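Long-range contacts in saframycin Mx1 synthetase B (Legionella pneumophila subsp. pneumophila, PDB 3KXW), which belongs to the ANL superfamily of AMP-binding enzymes, pairing a large AMP-binding domain with a smaller C-terminal domain: residues C90-P94 with I169-Y174; A330-L334 with S408-Y413. All coordinates share one frame; numbering follows the deposited sequence.

Contact 1: C90-P94 with I169-Y174; sequences CIAVP and IAFLQY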
# COMPACT_ATOMS: atom_id res chain seq x y z
N CYS A 90 13.41 1.31 -19.94
CA CYS A 90 11.97 1.24 -20.14
C CYS A 90 11.24 1.63 -18.86
O CYS A 90 11.80 1.55 -17.77
CB CYS A 90 11.55 -0.16 -20.60
SG CYS A 90 12.25 -0.62 -22.24
N ILE A 91 10.01 2.10 -19.02
CA ILE A 91 9.18 2.53 -17.91
C ILE A 91 8.39 1.31 -17.40
O ILE A 91 7.51 0.81 -18.09
CB ILE A 91 8.23 3.67 -18.33
CG1 ILE A 91 9.05 4.88 -18.81
CG2 ILE A 91 7.25 4.05 -17.17
CD1 ILE A 91 8.20 6.05 -19.23
N ALA A 92 8.71 0.84 -16.20
CA ALA A 92 8.03 -0.34 -15.66
C ALA A 92 6.61 0.00 -15.27
O ALA A 92 6.38 1.05 -14.68
CB ALA A 92 8.80 -0.91 -14.46
N VAL A 93 5.66 -0.89 -15.58
CA VAL A 93 4.27 -0.69 -15.18
C VAL A 93 3.73 -1.96 -14.52
O VAL A 93 3.17 -2.84 -15.18
CB VAL A 93 3.35 -0.28 -16.39
CG1 VAL A 93 1.93 0.02 -15.87
CG2 VAL A 93 3.94 0.93 -17.15
N PRO A 94 3.90 -2.05 -13.20
CA PRO A 94 3.44 -3.21 -12.43
C PRO A 94 1.92 -3.27 -12.25
O PRO A 94 1.32 -2.25 -11.92
CB PRO A 94 4.07 -2.99 -11.04
CG PRO A 94 5.17 -2.05 -11.24
CD PRO A 94 4.71 -1.14 -12.38
N ILE A 169 11.75 9.10 -16.70
CA ILE A 169 10.82 8.31 -15.91
C ILE A 169 11.31 6.87 -15.76
O ILE A 169 11.70 6.25 -16.76
CB ILE A 169 9.41 8.34 -16.56
CG1 ILE A 169 8.96 9.79 -16.75
CG2 ILE A 169 8.42 7.51 -15.77
CD1 ILE A 169 9.15 10.69 -15.53
N ALA A 170 11.30 6.35 -14.53
CA ALA A 170 11.72 4.99 -14.23
C ALA A 170 10.53 4.02 -14.21
O ALA A 170 10.62 2.91 -14.74
CB ALA A 170 12.45 4.96 -12.88
N PHE A 171 9.41 4.44 -13.61
CA PHE A 171 8.25 3.56 -13.56
C PHE A 171 6.97 4.31 -13.31
O PHE A 171 7.00 5.45 -12.87
CB PHE A 171 8.42 2.46 -12.49
CG PHE A 171 8.49 2.97 -11.08
CD1 PHE A 171 7.39 2.86 -10.22
CD2 PHE A 171 9.67 3.49 -10.58
CE1 PHE A 171 7.47 3.30 -8.87
CE2 PHE A 171 9.74 3.93 -9.24
CZ PHE A 171 8.65 3.83 -8.41
N LEU A 172 5.85 3.69 -13.63
CA LEU A 172 4.57 4.26 -13.28
C LEU A 172 4.02 3.56 -12.06
O LEU A 172 3.94 2.34 -12.05
CB LEU A 172 3.59 4.09 -14.43
CG LEU A 172 3.95 4.75 -15.75
CD1 LEU A 172 2.79 4.62 -16.76
CD2 LEU A 172 4.34 6.21 -15.55
N GLN A 173 3.65 4.30 -11.03
CA GLN A 173 2.92 3.66 -9.96
C GLN A 173 1.47 4.11 -9.93
O GLN A 173 1.17 5.30 -9.74
CB GLN A 173 3.61 3.80 -8.59
CG GLN A 173 3.99 5.18 -8.11
CD GLN A 173 4.59 5.16 -6.66
OE1 GLN A 173 4.53 4.13 -5.97
NE2 GLN A 173 5.18 6.28 -6.21
N TYR A 174 0.58 3.17 -10.17
CA TYR A 174 -0.85 3.46 -10.19
C TYR A 174 -1.43 3.48 -8.79
O TYR A 174 -1.18 2.57 -8.00
CB TYR A 174 -1.58 2.47 -11.11
CG TYR A 174 -1.40 2.85 -12.55
CD1 TYR A 174 -2.30 3.69 -13.17
CD2 TYR A 174 -0.32 2.39 -13.28
CE1 TYR A 174 -2.14 4.05 -14.48
CE2 TYR A 174 -0.15 2.75 -14.60
CZ TYR A 174 -1.05 3.59 -15.19
OH TYR A 174 -0.87 3.97 -16.51
O HOH W 1 1.73 0.52 -11.06
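Ala92 holds both direct backbone hydrogen bonds between two nearly parallel strands, 91-94 and 169-174, whose short axes lie 19° apart. Its N donates to Ala170 O at 3.2 Å, and its O receives Leu172 N at 2.9 Å in an almost straight line with the C=O bond. This single bridge, Ala92 facing Phe171, is where the strands are closest; beyond it a water takes over. That water donates to Pro94 O and Leu172 O and accepts from Tyr174 N, so it fills in for direct bonds where the strands part.

Apolar contacts line one face. Leu172 is embraced by two branches: its CG meets Ile91 CG2 at 3.7 Å, while its CD1 lies alongside Val93 CG2 at 3.9 Å. The other arm of Ile91 reaches back, CD1 to Ile169 CB at 3.7 Å. Val93 chi1 (-175°) swings CG1 to the side of the carbonyl carbon, where it meets Tyr174 CE2 obliquely at 3.7 Å; the tyrosine hydroxyl is hydrogen-bonded to Asn113 of helix 101-114, which covers this side. On the opposite face Ala92 CB touches Phe171 CB at 3.9 Å, and the Phe171 ring turns away to meet Phe82 edge-to-face.

Ala170 and Phe171 together face Val187, a classic beta bulge in the antiparallel pair with strand 184-188. Strand 91-95 is itself the edge of a sheet, reached from strand 67-71 through helix 76-87 in a beta-alpha-beta crossover. The contact thus docks that sheet edge on the two-stranded unit whose connecting turn carries the TSGST signature, the P-loop-like motif of the ANL fold.

Contact 2: A330-L334 with S408-Y413; sequences AEATL and SVAKGY. With 1ZZ (5'-O-[(S)-(dodecanoyloxy)(hydroxy)phosphoryl]adenosine), chain B.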
# COMPACT_ATOMS: atom_id res chain seq x y z
N ALA A 330 1.93 8.35 -3.32
CA ALA A 330 2.67 7.97 -4.52
C ALA A 330 3.16 9.20 -5.28
O ALA A 330 4.22 9.17 -5.88
CB ALA A 330 1.80 7.13 -5.41
N GLU A 331 2.37 10.27 -5.23
CA GLU A 331 2.68 11.52 -5.95
C GLU A 331 3.96 12.16 -5.42
O GLU A 331 4.58 12.99 -6.09
CB GLU A 331 1.51 12.50 -5.89
CG GLU A 331 0.34 12.12 -6.80
CD GLU A 331 -0.65 11.19 -6.12
OE1 GLU A 331 -0.28 10.54 -5.11
OE2 GLU A 331 -1.82 11.11 -6.60
N ALA A 332 4.35 11.79 -4.19
CA ALA A 332 5.60 12.26 -3.62
C ALA A 332 6.61 11.12 -3.50
O ALA A 332 7.51 11.13 -2.65
CB ALA A 332 5.37 12.91 -2.28
N THR A 333 6.46 10.14 -4.41
CA THR A 333 7.24 8.92 -4.44
C THR A 333 6.85 8.01 -3.29
O THR A 333 6.25 6.96 -3.51
CB THR A 333 8.78 9.18 -4.50
OG1 THR A 333 9.06 9.94 -5.68
CG2 THR A 333 9.51 7.90 -4.61
N LEU A 334 7.14 8.41 -2.06
CA LEU A 334 6.60 7.66 -0.93
C LEU A 334 6.62 8.47 0.34
O LEU A 334 5.61 9.05 0.71
CB LEU A 334 7.35 6.34 -0.72
CG LEU A 334 6.73 5.42 0.35
CD1 LEU A 334 5.38 4.88 -0.11
CD2 LEU A 334 7.70 4.29 0.65
N SER A 408 11.60 14.55 -4.37
CA SER A 408 10.82 13.30 -4.44
C SER A 408 9.45 13.50 -5.08
O SER A 408 8.74 12.54 -5.35
CB SER A 408 10.64 12.68 -3.02
OG SER A 408 11.87 12.15 -2.53
N VAL A 409 9.06 14.75 -5.30
CA VAL A 409 7.76 15.00 -5.90
C VAL A 409 7.78 14.60 -7.37
O VAL A 409 8.63 15.05 -8.14
CB VAL A 409 7.31 16.46 -5.76
CG1 VAL A 409 6.14 16.74 -6.68
CG2 VAL A 409 6.97 16.76 -4.28
N ALA A 410 6.84 13.75 -7.73
CA ALA A 410 6.80 13.13 -9.04
C ALA A 410 6.46 14.12 -10.15
O ALA A 410 6.07 15.27 -9.91
CB ALA A 410 5.81 11.97 -9.04
N LYS A 411 6.58 13.64 -11.38
CA LYS A 411 6.49 14.46 -12.58
C LYS A 411 5.05 14.70 -13.09
O LYS A 411 4.80 15.59 -13.90
CB LYS A 411 7.35 13.80 -13.67
CG LYS A 411 7.25 14.45 -15.06
CD LYS A 411 7.54 15.93 -15.02
CE LYS A 411 7.77 16.48 -16.43
NZ LYS A 411 8.14 17.93 -16.38
N GLY A 412 4.09 13.91 -12.63
CA GLY A 412 2.73 14.07 -13.09
C GLY A 412 2.05 12.72 -13.18
O GLY A 412 2.58 11.73 -12.71
N TYR A 413 0.87 12.69 -13.79
CA TYR A 413 0.18 11.45 -14.06
C TYR A 413 0.31 11.16 -15.55
O TYR A 413 0.07 12.04 -16.39
CB TYR A 413 -1.30 11.60 -13.73
CG TYR A 413 -1.59 11.94 -12.28
CD1 TYR A 413 -1.25 11.07 -11.24
CD2 TYR A 413 -2.26 13.11 -11.96
CE1 TYR A 413 -1.55 11.40 -9.91
CE2 TYR A 413 -2.56 13.43 -10.66
CZ TYR A 413 -2.20 12.58 -9.63
OH TYR A 413 -2.54 12.95 -8.34
P 1ZZ B . -0.90 5.97 -1.79
C1 1ZZ B . 11.07 0.73 4.79
N1 1ZZ B . -2.37 8.21 4.05
O1 1ZZ B . -0.07 5.17 1.25
C2 1ZZ B . 9.59 1.15 4.84
N2 1ZZ B . -0.46 7.88 5.15
O2 1ZZ B . 0.50 5.60 -0.98
C3 1ZZ B . 9.42 2.67 4.66
N3 1ZZ B . -3.79 9.11 6.07
O3 1ZZ B . -0.58 6.84 -2.90
C4 1ZZ B . 7.97 3.01 4.28
N4 1ZZ B . -2.50 9.14 8.10
O4 1ZZ B . -1.56 4.59 -2.31
C5 1ZZ B . 7.63 4.49 4.53
N5 1ZZ B . -0.24 8.57 8.26
O5 1ZZ B . -2.01 6.69 -0.78
C6 1ZZ B . 6.13 4.69 4.23
O6 1ZZ B . -3.00 7.42 1.79
C7 1ZZ B . 5.40 6.02 4.52
O7 1ZZ B . -4.51 9.88 2.15
C8 1ZZ B . 3.87 6.10 4.34
O8 1ZZ B . -2.85 10.57 0.44
C9 1ZZ B . 3.56 6.35 2.85
C10 1ZZ B . 2.20 5.77 2.38
C11 1ZZ B . 2.15 5.85 0.83
C12 1ZZ B . 0.68 5.96 0.39
C13 1ZZ B . -1.68 7.83 -0.01
C14 1ZZ B . -2.76 8.21 0.78
C15 1ZZ B . -2.61 9.65 1.38
C16 1ZZ B . -3.44 9.68 2.41
C17 1ZZ B . -3.22 8.36 2.95
C18 1ZZ B . -0.99 7.78 3.99
C19 1ZZ B . -1.53 8.37 6.08
C20 1ZZ B . -2.62 8.60 5.41
C21 1ZZ B . -3.76 9.33 7.36
C22 1ZZ B . -1.48 8.71 7.55
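Tyr413 OH donates to Glu331 OE2 at 2.6 Å, which accepts on its anti lone pair, away from the other carboxylate oxygen. OE2 lies in the plane of the tyrosine ring, at its edge, yet the carboxylate itself stands almost perpendicular to that ring, the two planes 82° apart. With CG anti to the carbonyl carbon (chi1 -74°), Glu331 brings CG to 3.7 Å from Tyr413 CE1, and a bend at chi2 swings the carboxylate to the hydroxyl. Helix 417-424 packs on the pair: Phe424 meets the Tyr413 ring edge-to-face and also touches Glu331.

Thr333 makes an equally short bond from the other end of the turn: its OG1 donates to Ser408 O at 2.6 Å, in the carbonyl plane and on a lone pair. Between these two side-chain bonds, Ala410 N donates to Glu331 O at 2.9 Å, and Ala410 CB packs over the same carbonyl oxygen. The two loops are therefore joined at three successive points, with the backbones nearest where Ala332 passes Val409.

The first loop is tightly folded. Thr333 N bonds back to Ala330 O, and Thr333, with positive phi, closes a classic gamma turn through a weak bond from Leu334 N to Ala332 O. Ser408 is fixed in turn by helix 189-202, its OG hydrogen-bonded to Asp194 and Asn195.

The opposite side of the 330-334 turn serves the bound 5'-O-[(S)-(dodecanoyloxy)(hydroxy)phosphoryl]adenosine. Ala330 N donates to the phosphoryl O3 of the ligand at 3.0 Å. Leu334 CD1 rests on ligand atom C11 at 3.5 Å, and its other methyl meets the acyl chain farther along. By sequence the two loops correspond to the A5 and A6 motifs of the ANL family: the second braces, from behind, the turn that lines the ligand pocket.

Overall arrangement
The two contacts follow one another in series along the chain, contact 1 closing before contact 2 opens, and their centres lie about 12 Å apart on the same side of the chain's centre. Strand 169-174 joins them: Gln173 NE2 makes a probable hydrogen bond with Thr333 O, and Ile169 packs on Lys411. Its antiparallel partner, strand 184-188, continues the connection, Met186 pairing through its backbone with Lys411 and Gly412. This strand pair is thus lodged between the edge of the sheet holding strand 91-95 and the loops around the pocket. Within contact 2 the 330-334 turn touches the ligand, whereas in contact 1 the Tyr174 side chain stays about 9 Å from it.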